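Local coordinates for fusion protein of Nuclear RNA export factor 2 and Protein panoramix (Drosophila melanogaster, PDB 6IEW), which acts with Panoramix, Piwi and Nxt1 in cotranscriptional transposon silencing in the ovary, here as the UBA domain of Nxf2 fused to its Panoramix partner region, at residues H10-F15 with T24-I29; Q46-H51 with D72-A77. All blocks are in the same frame, centred on the assembly; numbering follows the deposited sequence.

Interaction 1 of 2, residues H10-F15 with T24-I29; sequences HKLLLF and TWVTSI
Where Phe-15 and Leu-12 meet Val-26 and Ile-29, the shortest polar bond lies within a helix, from Leu-14 N to His-10 O at 2.8 Å; its counterpart on the other side, Ile-29 N to Trp-25 O, measures 3.0 Å. These bonds stay within the helices; across the contact the side chains that meet are apolar. The two short segments run at 112° to one another, their axes approaching to 9.6 Å, and Leu-12 and Val-26 mark the nearest passage of the backbones. Val-26 meets the other helix with both branches. Its CG1, anti to the backbone N (chi1 173°), reaches in between Leu-12 and Phe-15, coming within 3.3 Å of Leu-12 O and 3.8 Å of Leu-12 CD2, while CG2 touches the same ring atom, Phe-15 CD2, that CG1 also approaches. The phenylalanine and the valine run alongside each other with opposite headings, and the ring is met obliquely. Swung out with CG anti to its backbone N (chi1 174°), Phe-15 carries CZ to 3.6 Å from Ile-29 CG2, the isoleucine standing nearly perpendicular to the phenylalanine; CB and CD1 of the isoleucine also lie against that ring atom. At the margin, Leu-12 CD2 rests on the backbone of Thr-27, 4.0 Å from its CA. All this belongs to the Nxf2 part of the fusion and forms part of the buried interior of the UBA-type domain: besides Ile-29, the phenylalanine touches Ala-40, Leu-41 and Phe-44 of helix 37-49. Carried by methyl groups and an aromatic ring, without a hydrogen bond between the segments, the contact probably owes its stability mainly to burial of apolar surface.

Interaction 2 of 2, residues Q46-H51 with D72-A77; sequences QKNADH and DKRSLA
Asn-48 and Arg-74 are the residues at which the backbones come nearest, yet their CA atoms remain 8.5 Å apart, so that side chains must bridge the distance. Both point their CB toward the opposite segment. The arginine does most of the reaching: its chain leaves the helix extended and then bends at chi3 (-60°), which brings NH1 round to donate to Asn-48 OD1 at 2.8 Å. The bond is moderately bent, with an N-H...O angle of 150°. The amide oxygen lies at the guanidinium edge, near its plane, whereas the donor stands off the plane of the amide carbonyl; the two flat groups are turned 27° apart. The same oxygen lies 3.4 Å from Arg-74 CG, alongside the aliphatic stem. The site falls at the C-terminal end of helix 37-49, closed by a Schellman motif: His-51, with positive phi, is its C-prime residue, its N bonding to Asn-48 O while Glu-52 N returns to Lys-47 O. The contact joins the Nxf2 UBA domain to the Nxf2-interacting region of Panoramix, held here in one engineered chain. Around the turn, Gln-46 NE2 reaches Asp-50 OD2 at 3.0 Å almost in line with its N-H, tying the last helical turn to the first residue beyond it. Arg-74 NH2 has partners of its own, a salt bridge to Asp-55 and a hydrogen bond to Ile-53 O, which probably help to hold the guanidinium in the orientation that puts its edge to Asn-48.

In the fold
Read together, the two contacts illustrate how chemistry follows place in a small helical domain and at its joint with a bound partner helix. Interaction 1 is buried and apolar, joining helix 4-19 to helix 23-32 inside the Nxf2 part; interaction 2 lies at the surface, where a single directional polar bond links helix 37-49 to helix 70-93 of the Panoramix part. They share no helix, and their centres are 16 Å apart, but Ile-29 CG1 packs on Lys-47 CD at 3.9 Å, so a residue of interaction 1 rests on the stem of a lysine in segment 46-51. Helix 37-49 borders both contacts, packing against the interior and meeting the Panoramix helix near its C-terminal end.

Interaction 1 of 2, residues H10-F15 with T24-I29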
loop_
_atom_site.group_PDB
_atom_site.type_symbol
_atom_site.label_atom_id
_atom_site.label_comp_id
_atom_site.label_asym_id
_atom_site.label_seq_id
_atom_site.Cartn_x
_atom_site.Cartn_y
_atom_site.Cartn_z
ATOM N N HIS A 10 10.118 -7.489 4.317
ATOM C CA HIS A 10 9.554 -7.913 3.041
ATOM C C HIS A 10 8.073 -7.572 2.948
ATOM O O HIS A 10 7.603 -7.082 1.914
ATOM C CB HIS A 10 9.779 -9.415 2.856
ATOM C CG HIS A 10 9.066 -9.984 1.671
ATOM N ND1 HIS A 10 9.436 -9.697 0.375
ATOM C CD2 HIS A 10 7.999 -10.813 1.584
ATOM C CE1 HIS A 10 8.629 -10.327 -0.460
ATOM N NE2 HIS A 10 7.746 -11.008 0.248
ATOM N N LYS A 11 7.315 -7.831 4.018
ATOM C CA LYS A 11 5.882 -7.551 3.996
ATOM C C LYS A 11 5.612 -6.057 3.869
ATOM O O LYS A 11 4.627 -5.652 3.238
ATOM C CB LYS A 11 5.212 -8.120 5.244
ATOM C CG LYS A 11 5.179 -9.637 5.277
ATOM C CD LYS A 11 4.513 -10.151 6.538
ATOM C CE LYS A 11 4.515 -11.673 6.563
ATOM N NZ LYS A 11 4.012 -12.212 7.854
ATOM N N LEU A 12 6.471 -5.229 4.460
ATOM C CA LEU A 12 6.334 -3.784 4.288
ATOM C C LEU A 12 6.601 -3.390 2.841
ATOM O O LEU A 12 5.842 -2.620 2.241
ATOM C CB LEU A 12 7.291 -3.055 5.234
ATOM C CG LEU A 12 6.980 -3.164 6.728
ATOM C CD1 LEU A 12 8.208 -2.813 7.551
ATOM C CD2 LEU A 12 5.820 -2.258 7.112
ATOM N N LEU A 13 7.671 -3.931 2.256
ATOM C CA LEU A 13 8.009 -3.606 0.872
ATOM C C LEU A 13 6.967 -4.130 -0.113
ATOM O O LEU A 13 6.708 -3.490 -1.136
ATOM C CB LEU A 13 9.404 -4.122 0.516
ATOM C CG LEU A 13 10.609 -3.333 1.027
ATOM C CD1 LEU A 13 11.843 -3.652 0.195
ATOM C CD2 LEU A 13 10.309 -1.846 0.998
ATOM N N LEU A 14 6.389 -5.303 0.152
ATOM C CA LEU A 14 5.281 -5.809 -0.657
ATOM C C LEU A 14 4.200 -4.747 -0.805
ATOM O O LEU A 14 3.740 -4.445 -1.914
ATOM C CB LEU A 14 4.690 -7.021 0.061
ATOM C CG LEU A 14 4.339 -8.367 -0.562
ATOM C CD1 LEU A 14 5.191 -8.685 -1.776
ATOM C CD2 LEU A 14 4.524 -9.415 0.528
ATOM N N PHE A 15 3.799 -4.153 0.316
ATOM C CA PHE A 15 2.755 -3.139 0.307
ATOM C C PHE A 15 3.269 -1.829 -0.271
ATOM O O PHE A 15 2.559 -1.156 -1.032
ATOM C CB PHE A 15 2.254 -2.950 1.739
ATOM C CG PHE A 15 1.280 -1.825 1.911
ATOM C CD1 PHE A 15 -0.080 -2.041 1.761
ATOM C CD2 PHE A 15 1.722 -0.557 2.257
ATOM C CE1 PHE A 15 -0.980 -1.008 1.934
ATOM C CE2 PHE A 15 0.824 0.483 2.433
ATOM C CZ PHE A 15 -0.528 0.256 2.269
ATOM N N THR A 24 6.726 5.964 5.931
ATOM C CA THR A 24 5.971 6.390 7.107
ATOM C C THR A 24 4.549 5.844 7.082
ATOM O O THR A 24 4.040 5.356 8.102
ATOM C CB THR A 24 5.942 7.916 7.167
ATOM O OG1 THR A 24 7.264 8.421 6.964
ATOM C CG2 THR A 24 5.419 8.390 8.513
ATOM N N TRP A 25 3.883 5.929 5.929
ATOM C CA TRP A 25 2.519 5.419 5.863
ATOM C C TRP A 25 2.468 3.922 5.610
ATOM O O TRP A 25 1.478 3.275 5.968
ATOM C CB TRP A 25 1.671 6.210 4.862
ATOM C CG TRP A 25 0.932 7.302 5.553
ATOM C CD1 TRP A 25 -0.343 7.251 6.041
ATOM C CD2 TRP A 25 1.444 8.592 5.895
ATOM N NE1 TRP A 25 -0.663 8.441 6.649
ATOM C CE2 TRP A 25 0.419 9.281 6.574
ATOM C CE3 TRP A 25 2.666 9.236 5.684
ATOM C CZ2 TRP A 25 0.578 10.581 7.038
ATOM C CZ3 TRP A 25 2.825 10.527 6.150
ATOM C CH2 TRP A 25 1.788 11.186 6.819
ATOM N N VAL A 26 3.520 3.360 5.009
ATOM C CA VAL A 26 3.625 1.908 4.897
ATOM C C VAL A 26 3.606 1.273 6.280
ATOM O O VAL A 26 2.838 0.340 6.547
ATOM C CB VAL A 26 4.884 1.525 4.100
ATOM C CG1 VAL A 26 5.100 0.017 4.122
ATOM C CG2 VAL A 26 4.777 2.039 2.675
ATOM N N THR A 27 4.431 1.788 7.196
ATOM C CA THR A 27 4.446 1.265 8.559
ATOM C C THR A 27 3.081 1.408 9.218
ATOM O O THR A 27 2.566 0.461 9.819
ATOM C CB THR A 27 5.493 2.004 9.387
ATOM O OG1 THR A 27 6.789 1.811 8.811
ATOM C CG2 THR A 27 5.496 1.500 10.830
ATOM N N SER A 28 2.478 2.593 9.106
ATOM C CA SER A 28 1.203 2.856 9.762
ATOM C C SER A 28 0.124 1.880 9.301
ATOM O O SER A 28 -0.567 1.261 10.118
ATOM C CB SER A 28 0.780 4.298 9.479
ATOM O OG SER A 28 -0.531 4.546 9.948
ATOM N N ILE A 29 -0.020 1.717 7.988
ATOM C CA ILE A 29 -1.119 0.918 7.458
ATOM C C ILE A 29 -0.863 -0.571 7.652
ATOM O O ILE A 29 -1.762 -1.318 8.057
ATOM C CB ILE A 29 -1.376 1.286 5.988
ATOM C CG1 ILE A 29 -1.826 2.747 5.892
ATOM C CG2 ILE A 29 -2.419 0.351 5.374
ATOM C CD1 ILE A 29 -1.863 3.289 4.478
#

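Interaction 2 of 2, residues Q46-H51 with D72-A77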
loop_
_atom_site.group_PDB
_atom_site.type_symbol
_atom_site.label_atom_id
_atom_site.label_comp_id
_atom_site.label_asym_id
_atom_site.label_seq_id
_atom_site.Cartn_x
_atom_site.Cartn_y
_atom_site.Cartn_z
ATOM N N GLN A 46 -9.663 2.357 2.073
ATOM C CA GLN A 46 -10.646 2.973 2.957
ATOM C C GLN A 46 -10.128 4.288 3.522
ATOM O O GLN A 46 -10.829 5.307 3.496
ATOM C CB GLN A 46 -11.017 2.012 4.086
ATOM C CG GLN A 46 -12.096 2.558 5.005
ATOM C CD GLN A 46 -13.408 2.765 4.280
ATOM O OE1 GLN A 46 -13.912 1.857 3.619
ATOM N NE2 GLN A 46 -13.963 3.967 4.386
ATOM N N LYS A 47 -8.896 4.283 4.045
ATOM C CA LYS A 47 -8.309 5.513 4.566
ATOM C C LYS A 47 -8.236 6.586 3.489
ATOM O O LYS A 47 -8.491 7.768 3.757
ATOM C CB LYS A 47 -6.913 5.230 5.117
ATOM C CG LYS A 47 -6.888 4.458 6.423
ATOM C CD LYS A 47 -5.454 4.047 6.756
ATOM C CE LYS A 47 -5.325 3.455 8.151
ATOM N NZ LYS A 47 -5.180 4.498 9.207
ATOM N N ASN A 48 -7.903 6.192 2.261
ATOM C CA ASN A 48 -7.837 7.154 1.170
ATOM C C ASN A 48 -9.195 7.804 0.934
ATOM O O ASN A 48 -9.293 9.027 0.777
ATOM C CB ASN A 48 -7.334 6.465 -0.098
ATOM C CG ASN A 48 -7.193 7.420 -1.256
ATOM O OD1 ASN A 48 -6.240 8.196 -1.319
ATOM N ND2 ASN A 48 -8.143 7.369 -2.186
ATOM N N ALA A 49 -10.259 6.997 0.931
ATOM C CA ALA A 49 -11.594 7.533 0.684
ATOM C C ALA A 49 -12.047 8.457 1.806
ATOM O O ALA A 49 -12.842 9.376 1.571
ATOM C CB ALA A 49 -12.591 6.389 0.498
ATOM N N ASP A 50 -11.559 8.230 3.025
ATOM C CA ASP A 50 -11.927 9.027 4.188
ATOM C C ASP A 50 -11.034 10.252 4.379
ATOM O O ASP A 50 -11.105 10.896 5.432
ATOM C CB ASP A 50 -11.907 8.163 5.454
ATOM C CG ASP A 50 -12.981 7.091 5.450
ATOM O OD1 ASP A 50 -13.995 7.262 4.745
ATOM O OD2 ASP A 50 -12.816 6.080 6.163
ATOM N N HIS A 51 -10.191 10.577 3.398
ATOM C CA HIS A 51 -9.309 11.746 3.458
ATOM C C HIS A 51 -8.290 11.654 4.588
ATOM O O HIS A 51 -7.917 12.664 5.191
ATOM C CB HIS A 51 -10.093 13.062 3.484
ATOM C CG HIS A 51 -10.923 13.267 2.261
ATOM N ND1 HIS A 51 -10.375 13.324 0.998
ATOM C CD2 HIS A 51 -12.260 13.410 2.100
ATOM C CE1 HIS A 51 -11.339 13.502 0.111
ATOM N NE2 HIS A 51 -12.491 13.554 0.753
ATOM N N ASP A 72 -2.621 12.639 -9.411
ATOM C CA ASP A 72 -2.455 11.502 -10.309
ATOM C C ASP A 72 -1.655 10.376 -9.672
ATOM O O ASP A 72 -1.861 9.207 -10.016
ATOM C CB ASP A 72 -1.850 11.949 -11.637
ATOM C CG ASP A 72 -2.848 12.708 -12.500
ATOM O OD1 ASP A 72 -4.048 12.715 -12.153
ATOM O OD2 ASP A 72 -2.430 13.297 -13.512
ATOM N N LYS A 73 -0.744 10.699 -8.753
ATOM C CA LYS A 73 -0.093 9.654 -7.971
ATOM C C LYS A 73 -1.103 8.931 -7.091
ATOM O O LYS A 73 -1.054 7.701 -6.951
ATOM C CB LYS A 73 1.019 10.257 -7.113
ATOM C CG LYS A 73 2.242 10.694 -7.903
ATOM C CD LYS A 73 3.216 11.481 -7.040
ATOM C CE LYS A 73 4.483 11.788 -7.813
ATOM N NZ LYS A 73 5.369 12.734 -7.078
ATOM N N ARG A 74 -2.018 9.684 -6.479
ATOM C CA ARG A 74 -3.042 9.084 -5.635
ATOM C C ARG A 74 -3.935 8.153 -6.443
ATOM O O ARG A 74 -4.204 7.019 -6.031
ATOM C CB ARG A 74 -3.874 10.189 -4.984
ATOM C CG ARG A 74 -4.950 9.692 -4.042
ATOM C CD ARG A 74 -5.791 10.849 -3.517
ATOM N NE ARG A 74 -5.002 11.831 -2.774
ATOM C CZ ARG A 74 -4.734 11.748 -1.474
ATOM N NH1 ARG A 74 -5.177 10.720 -0.759
ATOM N NH2 ARG A 74 -4.015 12.694 -0.884
ATOM N N SER A 75 -4.410 8.621 -7.600
ATOM C CA SER A 75 -5.271 7.786 -8.432
ATOM C C SER A 75 -4.548 6.529 -8.883
ATOM O O SER A 75 -5.138 5.442 -8.916
ATOM C CB SER A 75 -5.761 8.575 -9.642
ATOM O OG SER A 75 -6.665 9.591 -9.252
ATOM N N LEU A 76 -3.268 6.658 -9.240
ATOM C CA LEU A 76 -2.508 5.488 -9.667
ATOM C C LEU A 76 -2.323 4.503 -8.519
ATOM O O LEU A 76 -2.421 3.285 -8.716
ATOM C CB LEU A 76 -1.156 5.923 -10.233
ATOM C CG LEU A 76 -0.216 4.811 -10.708
ATOM C CD1 LEU A 76 -0.870 3.951 -11.784
ATOM C CD2 LEU A 76 1.093 5.400 -11.214
ATOM N N ALA A 77 -2.062 5.014 -7.314
ATOM C CA ALA A 77 -1.866 4.146 -6.157
ATOM C C ALA A 77 -3.131 3.358 -5.842
ATOM O O ALA A 77 -3.082 2.149 -5.589
ATOM C CB ALA A 77 -1.463 4.992 -4.948
#